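Local atomic coordinates of pseudopodium-enriched atypical kinase 1 (Homo sapiens, PDB entry 6BHC), a protein that adopts a protein kinase fold but is classed as a pseudokinase, and probably works through dimerisation and partner binding more than through tyrosine phosphorylation. Residues A[152-162]-A[206-214]; A[176-187]-A[282-291]. The protein carries 1 engineered substitution. All coordinates share one frame; numbering follows the deposited sequence.

Both contacts lie in the kinase domain, with centres about 13 Å apart. Along the chain their segments alternate in the order 152-162, 176-187, 206-214, 282-291. Contact 1 joins the linker between the lobes, and nearly all of helix 158-163, to the end of the catalytic-loop region and strand 209-212. Contact 2 pairs helix 173-194 with helix 277-289 in the core of the C-lobe. Helix 158-163 connects them: Val162 O lies 2.6 Å from His291 NE2, a probable hydrogen bond, Val158 touches Met289, and Phe161 packs on Tyr176. The floor of the cleft is thus built directly against the helical core beneath it.

Contact 1: residues A[152-162]-A[206-214]; sequences EVPCLTVADFV and LENLLLVHY
Val153 O meets the CG1 methyl of Val212 at 3.3 Å and also takes a bond from a water, which in turn accepts from His213 N. Pro154 lays its CB against CB and CD1 of Leu210. Cys155 is held at its backbone, where its N donates almost straight to Leu211 O (168° at the hydrogen), and its SG comes obliquely to the His213 ring, 3.5 Å from ND1. Leu211 N then donates to Leu156 O at 2.9 Å, while Leu156 CD2 rests on Leu211 CB.

At Thr157 the chain turns into a helix. With chi1 at 59°, OG1 sits between the backbone N and the carbonyl carbon, where it accepts from Asp160 N at 3.2 Å; Asp160 OD2 receives Thr157 N in return, completing a capping box. The same torsion turns CG2 to Leu210 CD2, 3.7 Å away. With an alanine here Asp160 N would probably lose its cap, and Leu210 CD2 the methyl it packs on.

Val158 N donates to Leu209 O at 2.9 Å, tilted 22° from the carbonyl plane, and its two methyls divide the work: CG1 leans on Leu206 CD2, CG2 on Leu209 CB (3.6 Å). Ala159 N makes a weaker bond to Leu206 O, and its CB presses on Leu206 CB. Phe161 turns its ring away but leaves CB against Leu211 CD1, and Val162 CG2 meets Leu206 CD1 (4.2 Å), the two side chains crossing at about a right angle. Helix 173-194 backs this layer through Leu183 and Leu187. These features are those of the kinase cleft floor, where the linker between the lobes and the N-terminus of helix D run beside the end of the catalytic loop and the strand that follows it.

Contact 2: residues A[176-187]-A[282-291]; sequences YERQVCLLLLQL and TGILIYEMLH
The Tyr176 ring meets Met289 O at its edge and in its own plane, where the hydroxyl donates at 2.6 Å to an oxygen that receives it in the carbonyl plane. The imidazole of His291 comes in obliquely, its plane turned 32° from that of the tyrosine and its CE1 3.2 Å from Tyr176 OH; its NE2 is directed to Val162 O. These rings close one end of the antiparallel pairing of helices E and F (173-194 and 277-289) in the C-lobe of the kinase fold, whose short segments run at 156° to each other with axes 11.0 Å apart.

The bond falls where helix 277-289 stops. Leu290 leaves helical geometry and His291, with positive phi, ends the helix in a Schellman motif, its N returning to Glu288 O. Tyr176 therefore ties the neighbouring helix to this terminal turn. Beside it, Leu290 CD2 lies against CG and the carboxylate carbon CD of Glu177, the two side chains crossing at about a right angle; the buried carboxylate is satisfied elsewhere by Ser319, Ser322 and His169.

Met289 carries the middle of the interface and buries the most surface of any residue in it. Its side chain slides past those of Val180 and Leu184 in the opposite direction, and SD settles 3.6 Å from Leu184 CD2. A bend at the last torsion (chi3 66°) brings CE to Val180 CG1 at 3.8 Å and to Leu183 CD1 at 3.9 Å. The other branch of Leu184, CD1, meets Ile286 CG1, the two side chains at about a right angle.

Farther along, Leu187 CD2 touches Leu285 CD1 at 3.8 Å. The same methyl reaches tip to tip toward Thr282 OG1, 4.2 Å away, a hydroxyl that is hydrogen-bonded to Asp278 O within its own helix.

Contact 1: residues A[152-162]-A[206-214]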
# COMPACT_ATOMS: atom_id res chain seq x y z
N GLU A 152 28.38 -0.36 -4.51
CA GLU A 152 27.76 0.80 -3.87
C GLU A 152 28.75 1.96 -3.97
O GLU A 152 29.74 2.02 -3.23
CB GLU A 152 27.40 0.50 -2.42
CG GLU A 152 26.30 -0.55 -2.25
CD GLU A 152 26.79 -1.97 -2.45
OE1 GLU A 152 28.01 -2.21 -2.27
OE2 GLU A 152 25.97 -2.84 -2.81
N VAL A 153 28.48 2.88 -4.89
CA VAL A 153 29.40 3.98 -5.18
C VAL A 153 29.27 5.06 -4.12
O VAL A 153 28.19 5.64 -3.94
CB VAL A 153 29.14 4.56 -6.58
CG1 VAL A 153 30.01 5.78 -6.81
CG2 VAL A 153 29.41 3.50 -7.64
N PRO A 154 30.34 5.38 -3.39
CA PRO A 154 30.27 6.48 -2.42
C PRO A 154 30.42 7.83 -3.09
O PRO A 154 31.26 8.03 -3.98
CB PRO A 154 31.45 6.19 -1.48
CG PRO A 154 32.44 5.49 -2.35
CD PRO A 154 31.63 4.68 -3.34
N CYS A 155 29.58 8.78 -2.66
CA CYS A 155 29.63 10.14 -3.17
C CYS A 155 30.38 11.09 -2.25
O CYS A 155 30.90 12.11 -2.72
CB CYS A 155 28.21 10.67 -3.39
SG CYS A 155 27.16 9.58 -4.37
N LEU A 156 30.45 10.77 -0.96
CA LEU A 156 31.14 11.57 0.04
C LEU A 156 31.14 10.78 1.35
O LEU A 156 30.50 9.73 1.46
CB LEU A 156 30.48 12.94 0.23
CG LEU A 156 29.13 13.00 0.95
CD1 LEU A 156 28.87 14.41 1.47
CD2 LEU A 156 27.99 12.57 0.03
N THR A 157 31.87 11.30 2.33
CA THR A 157 31.87 10.74 3.67
C THR A 157 31.01 11.60 4.59
O THR A 157 30.60 12.71 4.24
CB THR A 157 33.29 10.64 4.23
OG1 THR A 157 33.88 11.94 4.27
CG2 THR A 157 34.14 9.71 3.38
N VAL A 158 30.74 11.07 5.79
CA VAL A 158 30.04 11.87 6.78
C VAL A 158 30.89 13.06 7.20
O VAL A 158 30.36 14.16 7.44
CB VAL A 158 29.61 11.01 7.98
CG1 VAL A 158 28.96 11.86 9.05
CG2 VAL A 158 28.66 9.92 7.52
N ALA A 159 32.21 12.89 7.26
CA ALA A 159 33.10 14.01 7.55
C ALA A 159 32.92 15.13 6.52
O ALA A 159 32.88 16.31 6.88
CB ALA A 159 34.55 13.55 7.59
N ASP A 160 32.81 14.77 5.24
CA ASP A 160 32.57 15.78 4.21
C ASP A 160 31.20 16.42 4.39
O ASP A 160 31.04 17.63 4.21
CB ASP A 160 32.68 15.16 2.82
CG ASP A 160 34.04 14.54 2.56
OD1 ASP A 160 35.06 15.09 3.04
OD2 ASP A 160 34.10 13.50 1.87
N PHE A 161 30.19 15.62 4.73
CA PHE A 161 28.85 16.14 4.94
C PHE A 161 28.81 17.10 6.12
O PHE A 161 28.23 18.19 6.04
CB PHE A 161 27.87 14.99 5.14
CG PHE A 161 26.52 15.42 5.63
CD1 PHE A 161 25.60 15.99 4.77
CD2 PHE A 161 26.16 15.23 6.96
CE1 PHE A 161 24.35 16.38 5.23
CE2 PHE A 161 24.92 15.62 7.42
CZ PHE A 161 24.01 16.19 6.55
N VAL A 162 29.45 16.71 7.23
CA VAL A 162 29.48 17.58 8.41
C VAL A 162 30.24 18.86 8.11
O VAL A 162 29.83 19.95 8.54
CB VAL A 162 30.08 16.82 9.61
CG1 VAL A 162 30.34 17.76 10.77
CG2 VAL A 162 29.16 15.68 10.04
N LEU A 206 34.54 9.84 11.26
CA LEU A 206 33.58 10.34 10.28
C LEU A 206 34.06 10.12 8.85
O LEU A 206 33.23 9.96 7.94
CB LEU A 206 33.28 11.82 10.53
CG LEU A 206 32.54 12.14 11.83
CD1 LEU A 206 32.25 13.63 11.94
CD2 LEU A 206 31.25 11.34 11.93
N GLU A 207 35.37 10.10 8.63
CA GLU A 207 35.91 9.84 7.30
C GLU A 207 35.87 8.36 6.93
O GLU A 207 36.17 8.02 5.78
CB GLU A 207 37.35 10.36 7.20
CG GLU A 207 38.29 9.87 8.29
CD GLU A 207 38.25 10.73 9.55
OE1 GLU A 207 37.29 11.50 9.72
OE2 GLU A 207 39.19 10.63 10.36
N ASN A 208 35.50 7.48 7.86
CA ASN A 208 35.33 6.07 7.58
C ASN A 208 33.87 5.69 7.32
O ASN A 208 33.59 4.54 7.00
CB ASN A 208 35.88 5.22 8.73
CG ASN A 208 37.39 5.33 8.86
OD1 ASN A 208 38.10 5.49 7.87
ND2 ASN A 208 37.88 5.26 10.09
N LEU A 209 32.95 6.65 7.45
CA LEU A 209 31.54 6.42 7.18
C LEU A 209 31.19 7.04 5.83
O LEU A 209 31.34 8.26 5.65
CB LEU A 209 30.67 7.01 8.29
CG LEU A 209 31.04 6.59 9.72
CD1 LEU A 209 30.15 7.29 10.74
CD2 LEU A 209 30.95 5.08 9.88
N LEU A 210 30.72 6.22 4.90
CA LEU A 210 30.44 6.64 3.54
C LEU A 210 28.94 6.87 3.35
O LEU A 210 28.11 6.22 3.99
CB LEU A 210 30.93 5.59 2.54
CG LEU A 210 32.34 5.05 2.78
CD1 LEU A 210 32.65 3.91 1.81
CD2 LEU A 210 33.36 6.16 2.66
N LEU A 211 28.61 7.79 2.45
CA LEU A 211 27.23 8.11 2.11
C LEU A 211 27.00 7.78 0.64
O LEU A 211 27.68 8.32 -0.24
CB LEU A 211 26.93 9.59 2.37
CG LEU A 211 26.95 10.00 3.84
CD1 LEU A 211 26.77 11.51 3.98
CD2 LEU A 211 25.88 9.26 4.61
N VAL A 212 26.04 6.89 0.38
CA VAL A 212 25.72 6.45 -0.97
C VAL A 212 24.22 6.63 -1.20
O VAL A 212 23.46 6.93 -0.27
CB VAL A 212 26.13 4.98 -1.22
CG1 VAL A 212 27.57 4.75 -0.82
CG2 VAL A 212 25.20 4.04 -0.48
N HIS A 213 23.81 6.44 -2.44
CA HIS A 213 22.40 6.54 -2.82
C HIS A 213 21.71 5.19 -2.67
O HIS A 213 22.34 4.16 -2.43
CB HIS A 213 22.26 7.06 -4.25
CG HIS A 213 22.53 8.52 -4.40
ND1 HIS A 213 23.74 9.01 -4.84
CD2 HIS A 213 21.76 9.60 -4.16
CE1 HIS A 213 23.70 10.33 -4.87
NE2 HIS A 213 22.50 10.71 -4.46
N TYR A 214 20.39 5.21 -2.82
CA TYR A 214 19.60 3.99 -2.79
C TYR A 214 18.43 4.14 -3.75
O TYR A 214 17.82 5.21 -3.84
CB TYR A 214 19.10 3.68 -1.37
CG TYR A 214 18.09 4.68 -0.82
CD1 TYR A 214 18.51 5.81 -0.14
CD2 TYR A 214 16.73 4.47 -0.98
CE1 TYR A 214 17.59 6.71 0.36
CE2 TYR A 214 15.81 5.36 -0.48
CZ TYR A 214 16.24 6.48 0.19
OH TYR A 214 15.32 7.38 0.69
O HOH W 1 25.70 5.71 -4.67

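Contact 2: residues A[176-187]-A[282-291]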
# COMPACT_ATOMS: atom_id res chain seq x y z
N TYR A 176 18.78 19.61 10.19
CA TYR A 176 20.11 19.02 10.20
C TYR A 176 20.25 17.99 11.32
O TYR A 176 20.77 16.89 11.10
CB TYR A 176 21.18 20.10 10.34
CG TYR A 176 22.57 19.52 10.48
CD1 TYR A 176 23.25 19.03 9.37
CD2 TYR A 176 23.19 19.42 11.72
CE1 TYR A 176 24.51 18.47 9.49
CE2 TYR A 176 24.44 18.87 11.85
CZ TYR A 176 25.10 18.40 10.74
OH TYR A 176 26.36 17.85 10.86
N GLU A 177 19.80 18.34 12.53
CA GLU A 177 19.97 17.42 13.66
C GLU A 177 19.06 16.20 13.55
O GLU A 177 19.33 15.19 14.21
CB GLU A 177 19.72 18.16 14.98
CG GLU A 177 20.72 19.29 15.22
CD GLU A 177 20.76 19.76 16.67
OE1 GLU A 177 20.02 19.19 17.51
OE2 GLU A 177 21.53 20.69 16.97
N ARG A 178 18.00 16.27 12.74
CA ARG A 178 17.23 15.06 12.46
C ARG A 178 17.99 14.14 11.52
O ARG A 178 17.98 12.92 11.70
CB ARG A 178 15.86 15.42 11.88
CG ARG A 178 14.98 14.20 11.62
CD ARG A 178 13.56 14.57 11.20
NE ARG A 178 12.75 13.38 11.00
CZ ARG A 178 12.04 12.78 11.96
NH1 ARG A 178 12.03 13.28 13.19
NH2 ARG A 178 11.33 11.70 11.69
N GLN A 179 18.66 14.71 10.50
CA GLN A 179 19.51 13.90 9.64
C GLN A 179 20.63 13.24 10.43
O GLN A 179 21.04 12.12 10.11
CB GLN A 179 20.11 14.76 8.52
CG GLN A 179 19.10 15.41 7.59
CD GLN A 179 19.76 16.20 6.49
OE1 GLN A 179 20.37 15.64 5.58
NE2 GLN A 179 19.65 17.52 6.56
N VAL A 180 21.14 13.92 11.46
CA VAL A 180 22.17 13.32 12.31
C VAL A 180 21.63 12.08 13.01
O VAL A 180 22.29 11.04 13.06
CB VAL A 180 22.71 14.36 13.31
CG1 VAL A 180 23.55 13.69 14.38
CG2 VAL A 180 23.52 15.42 12.58
N CYS A 181 20.40 12.17 13.54
CA CYS A 181 19.79 11.01 14.18
C CYS A 181 19.60 9.87 13.20
O CYS A 181 19.77 8.70 13.55
CB CYS A 181 18.46 11.40 14.82
SG CYS A 181 18.59 12.50 16.25
N LEU A 182 19.23 10.19 11.95
CA LEU A 182 19.02 9.14 10.95
C LEU A 182 20.32 8.46 10.57
O LEU A 182 20.36 7.24 10.36
CB LEU A 182 18.32 9.73 9.72
CG LEU A 182 16.81 9.89 9.85
CD1 LEU A 182 16.26 10.70 8.68
CD2 LEU A 182 16.13 8.53 9.93
N LEU A 183 21.41 9.23 10.46
CA LEU A 183 22.71 8.62 10.18
C LEU A 183 23.20 7.80 11.36
O LEU A 183 23.73 6.70 11.19
CB LEU A 183 23.73 9.70 9.81
CG LEU A 183 23.45 10.48 8.53
CD1 LEU A 183 24.59 11.43 8.21
CD2 LEU A 183 23.19 9.53 7.36
N LEU A 184 23.02 8.32 12.58
CA LEU A 184 23.43 7.58 13.77
C LEU A 184 22.62 6.30 13.93
O LEU A 184 23.15 5.29 14.41
CB LEU A 184 23.29 8.46 15.01
CG LEU A 184 24.28 9.62 15.15
CD1 LEU A 184 23.92 10.49 16.35
CD2 LEU A 184 25.71 9.10 15.28
N LEU A 185 21.35 6.32 13.53
CA LEU A 185 20.52 5.12 13.61
C LEU A 185 21.05 4.04 12.68
O LEU A 185 21.07 2.85 13.04
CB LEU A 185 19.07 5.46 13.27
CG LEU A 185 18.06 4.32 13.38
CD1 LEU A 185 18.05 3.78 14.79
CD2 LEU A 185 16.67 4.79 12.97
N GLN A 186 21.47 4.41 11.47
CA GLN A 186 22.04 3.43 10.55
C GLN A 186 23.37 2.91 11.07
O GLN A 186 23.69 1.73 10.89
CB GLN A 186 22.21 4.05 9.16
CG GLN A 186 20.92 4.52 8.53
CD GLN A 186 21.14 5.10 7.15
OE1 GLN A 186 21.55 4.40 6.22
NE2 GLN A 186 20.87 6.39 7.01
N LEU A 187 24.17 3.77 11.71
CA LEU A 187 25.43 3.33 12.29
C LEU A 187 25.19 2.28 13.37
O LEU A 187 25.87 1.25 13.41
CB LEU A 187 26.20 4.52 12.86
CG LEU A 187 27.49 4.19 13.62
CD1 LEU A 187 28.49 3.48 12.71
CD2 LEU A 187 28.10 5.44 14.22
N THR A 282 31.21 5.97 19.39
CA THR A 282 29.98 6.56 18.86
C THR A 282 29.59 7.81 19.64
O THR A 282 29.03 8.75 19.06
CB THR A 282 28.86 5.52 18.90
OG1 THR A 282 29.24 4.38 18.12
CG2 THR A 282 27.57 6.10 18.34
N GLY A 283 29.88 7.84 20.94
CA GLY A 283 29.59 9.04 21.72
C GLY A 283 30.42 10.23 21.29
O GLY A 283 29.94 11.37 21.33
N ILE A 284 31.66 10.00 20.89
CA ILE A 284 32.49 11.07 20.35
C ILE A 284 31.93 11.56 19.02
O ILE A 284 31.94 12.77 18.73
CB ILE A 284 33.95 10.60 20.21
CG1 ILE A 284 34.55 10.29 21.59
CG2 ILE A 284 34.79 11.64 19.48
CD1 ILE A 284 35.99 9.86 21.54
N LEU A 285 31.42 10.64 18.20
CA LEU A 285 30.89 11.03 16.89
C LEU A 285 29.68 11.95 17.02
O LEU A 285 29.45 12.79 16.15
CB LEU A 285 30.52 9.79 16.09
CG LEU A 285 31.66 8.85 15.70
CD1 LEU A 285 31.14 7.72 14.83
CD2 LEU A 285 32.77 9.61 15.00
N ILE A 286 28.90 11.80 18.10
CA ILE A 286 27.73 12.66 18.29
C ILE A 286 28.15 14.11 18.41
O ILE A 286 27.54 15.00 17.80
CB ILE A 286 26.92 12.20 19.51
CG1 ILE A 286 26.31 10.82 19.26
CG2 ILE A 286 25.84 13.21 19.85
CD1 ILE A 286 25.45 10.32 20.40
N TYR A 287 29.20 14.38 19.18
CA TYR A 287 29.71 15.74 19.30
C TYR A 287 30.23 16.25 17.96
O TYR A 287 29.94 17.39 17.57
CB TYR A 287 30.82 15.79 20.35
CG TYR A 287 30.33 15.87 21.78
CD1 TYR A 287 29.90 14.73 22.45
CD2 TYR A 287 30.31 17.08 22.46
CE1 TYR A 287 29.46 14.80 23.76
CE2 TYR A 287 29.88 17.16 23.77
CZ TYR A 287 29.45 16.02 24.41
OH TYR A 287 29.01 16.10 25.71
N GLU A 288 30.98 15.42 17.23
CA GLU A 288 31.58 15.87 15.98
C GLU A 288 30.53 16.12 14.91
O GLU A 288 30.62 17.10 14.16
CB GLU A 288 32.61 14.84 15.50
CG GLU A 288 33.81 14.71 16.43
CD GLU A 288 34.83 13.70 15.95
OE1 GLU A 288 34.43 12.67 15.36
OE2 GLU A 288 36.04 13.93 16.16
N MET A 289 29.52 15.25 14.81
CA MET A 289 28.43 15.47 13.86
C MET A 289 27.62 16.72 14.18
O MET A 289 27.00 17.29 13.28
CB MET A 289 27.52 14.25 13.81
CG MET A 289 28.19 13.01 13.25
SD MET A 289 27.06 11.63 13.06
CE MET A 289 25.96 12.25 11.79
N LEU A 290 27.62 17.16 15.44
CA LEU A 290 26.98 18.41 15.82
C LEU A 290 27.94 19.60 15.75
O LEU A 290 27.70 20.62 16.41
CB LEU A 290 26.39 18.29 17.22
CG LEU A 290 25.27 17.25 17.34
CD1 LEU A 290 24.77 17.16 18.77
CD2 LEU A 290 24.13 17.59 16.39
N HIS A 291 29.01 19.48 14.97
CA HIS A 291 29.98 20.55 14.76
C HIS A 291 30.64 20.99 16.06
O HIS A 291 30.97 22.17 16.25
CB HIS A 291 29.34 21.74 14.04
CG HIS A 291 28.83 21.41 12.67
ND1 HIS A 291 27.50 21.18 12.41
CD2 HIS A 291 29.48 21.25 11.50
CE1 HIS A 291 27.35 20.90 11.13
NE2 HIS A 291 28.53 20.93 10.55